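Local structure of translation initiation factor eIF2b-like protein (Chaetomium thermophilum, 4ZEM) at residues V195-P200 with F217-A222. The protein is the beta subunit of eIF2B, a heterodecameric complex that probably acts as guanine nucleotide exchange factor for eIF2 in translation initiation. Sequence-based numbering, arbitrary orientation.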
loop_
_atom_site.group_PDB
_atom_site.type_symbol
_atom_site.label_atom_id
_atom_site.label_comp_id
_atom_site.label_asym_id
_atom_site.label_seq_id
_atom_site.Cartn_x
_atom_site.Cartn_y
_atom_site.Cartn_z
ATOM N N VAL A 195 -19.469 -1.270 -15.996
ATOM C CA VAL A 195 -18.650 -1.215 -14.792
ATOM C C VAL A 195 -18.748 0.145 -14.131
ATOM O O VAL A 195 -18.373 1.166 -14.711
ATOM C CB VAL A 195 -17.164 -1.514 -15.116
ATOM C CG1 VAL A 195 -16.296 -1.371 -13.878
ATOM C CG2 VAL A 195 -17.022 -2.901 -15.722
ATOM N N LEU A 196 -19.209 0.149 -12.888
ATOM C CA LEU A 196 -19.363 1.387 -12.150
ATOM C C LEU A 196 -18.086 1.621 -11.344
ATOM O O LEU A 196 -17.736 0.832 -10.467
ATOM C CB LEU A 196 -20.618 1.321 -11.265
ATOM C CG LEU A 196 -21.077 2.475 -10.355
ATOM C CD1 LEU A 196 -20.277 2.587 -9.070
ATOM C CD2 LEU A 196 -21.121 3.804 -11.097
ATOM N N ALA A 197 -17.379 2.696 -11.670
ATOM C CA ALA A 197 -16.153 3.043 -10.959
ATOM C C ALA A 197 -16.402 4.260 -10.097
ATOM O O ALA A 197 -16.613 5.362 -10.610
ATOM C CB ALA A 197 -15.016 3.310 -11.934
ATOM N N TYR A 198 -16.339 4.076 -8.783
ATOM C CA TYR A 198 -16.665 5.171 -7.885
ATOM C C TYR A 198 -15.377 5.889 -7.517
ATOM O O TYR A 198 -14.474 5.283 -6.940
ATOM C CB TYR A 198 -17.389 4.665 -6.635
ATOM C CG TYR A 198 -17.702 5.759 -5.648
ATOM C CD1 TYR A 198 -18.924 6.424 -5.705
ATOM C CD2 TYR A 198 -16.785 6.149 -4.678
ATOM C CE1 TYR A 198 -19.230 7.442 -4.826
ATOM C CE2 TYR A 198 -17.085 7.171 -3.786
ATOM C CZ TYR A 198 -18.312 7.813 -3.870
ATOM O OH TYR A 198 -18.635 8.827 -2.998
ATOM N N GLN A 199 -15.300 7.170 -7.881
ATOM C CA GLN A 199 -14.106 7.999 -7.671
ATOM C C GLN A 199 -12.789 7.271 -7.927
ATOM O O GLN A 199 -11.992 7.109 -7.009
ATOM C CB GLN A 199 -14.088 8.567 -6.252
ATOM C CG GLN A 199 -15.278 9.434 -5.903
ATOM C CD GLN A 199 -14.927 10.476 -4.860
ATOM O OE1 GLN A 199 -13.754 10.684 -4.550
ATOM N NE2 GLN A 199 -15.940 11.146 -4.323
ATOM N N PRO A 200 -12.567 6.823 -9.172
ATOM C CA PRO A 200 -11.383 6.012 -9.478
ATOM C C PRO A 200 -10.047 6.684 -9.153
ATOM O O PRO A 200 -9.810 7.839 -9.509
ATOM C CB PRO A 200 -11.510 5.763 -10.992
ATOM C CG PRO A 200 -12.406 6.829 -11.489
ATOM C CD PRO A 200 -13.375 7.087 -10.377
ATOM N N PHE A 217 -16.126 -2.719 -23.375
ATOM C CA PHE A 217 -17.097 -2.542 -22.297
ATOM C C PHE A 217 -17.370 -1.068 -22.011
ATOM O O PHE A 217 -16.885 -0.181 -22.717
ATOM C CB PHE A 217 -16.626 -3.251 -21.013
ATOM C CG PHE A 217 -15.359 -2.688 -20.419
ATOM C CD1 PHE A 217 -14.125 -2.923 -21.019
ATOM C CD2 PHE A 217 -15.391 -1.984 -19.219
ATOM C CE1 PHE A 217 -12.953 -2.414 -20.464
ATOM C CE2 PHE A 217 -14.217 -1.484 -18.656
ATOM C CZ PHE A 217 -12.997 -1.696 -19.288
ATOM N N THR A 218 -18.205 -0.822 -21.006
ATOM C CA THR A 218 -18.605 0.529 -20.638
ATOM C C THR A 218 -18.222 0.860 -19.199
ATOM O O THR A 218 -18.455 0.068 -18.285
ATOM C CB THR A 218 -20.133 0.713 -20.830
ATOM O OG1 THR A 218 -20.473 0.460 -22.200
ATOM C CG2 THR A 218 -20.570 2.116 -20.462
ATOM N N VAL A 219 -17.663 2.047 -18.996
ATOM C CA VAL A 219 -17.306 2.489 -17.657
ATOM C C VAL A 219 -18.187 3.652 -17.217
ATOM O O VAL A 219 -18.312 4.658 -17.919
ATOM C CB VAL A 219 -15.821 2.902 -17.589
ATOM C CG1 VAL A 219 -15.478 3.504 -16.236
ATOM C CG2 VAL A 219 -14.946 1.708 -17.867
ATOM N N ILE A 220 -18.791 3.508 -16.043
ATOM C CA ILE A 220 -19.620 4.559 -15.476
ATOM C C ILE A 220 -18.863 5.218 -14.325
ATOM O O ILE A 220 -18.442 4.550 -13.376
ATOM C CB ILE A 220 -20.973 4.021 -14.971
ATOM C CG1 ILE A 220 -21.751 3.337 -16.103
ATOM C CG2 ILE A 220 -21.798 5.142 -14.358
ATOM C CD1 ILE A 220 -21.491 1.846 -16.218
ATOM N N LEU A 221 -18.636 6.520 -14.448
ATOM C CA LEU A 221 -17.904 7.253 -13.429
ATOM C C LEU A 221 -18.878 8.016 -12.541
ATOM O O LEU A 221 -19.614 8.885 -13.011
ATOM C CB LEU A 221 -16.897 8.200 -14.078
ATOM C CG LEU A 221 -15.838 7.529 -14.955
ATOM C CD1 LEU A 221 -15.108 8.564 -15.765
ATOM C CD2 LEU A 221 -14.847 6.764 -14.105
ATOM N N ALA A 222 -18.903 7.661 -11.262
ATOM C CA ALA A 222 -19.811 8.293 -10.318
ATOM C C ALA A 222 -19.067 8.853 -9.116
ATOM O O ALA A 222 -18.151 8.220 -8.592
ATOM C CB ALA A 222 -20.872 7.307 -9.862
#
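V195–Y198 and V219–A222 pair as parallel strands, their axes 4.6 Å apart and inclined by 30°, with V195, A197 and Q199 bonding alternately to T218, I220 and A222. The ladder opens with V195 N to T218 O (2.8 Å) and runs on through I220 N to V195 O and A197 N to I220 O, both 2.7 Å. It slackens at A222 N to A197 O, a weak bond, and closes beyond the strand end with Q199 N on A222 O. L196 and I220 meet on one face of the sheet. With CG anti to the backbone N (chi1 -180°), L196 lays CD2 across I220 CG2 at 3.6 Å and also touches the A222 methyl. On the opposite face, L221 CD2 meets P200 CG at 3.6 Å, the two side chains crossing at about a right angle, and lies beside A197 CB. V195 CG2 approaches the F217 ring obliquely. The pair belongs to a beta-alpha-beta unit connected by helix 202-214, within a Rossmann-like sheet. L221 and V219 pack against helix 237-246, while strands 267-271 and 249-252 flank the pair on its two outer edges.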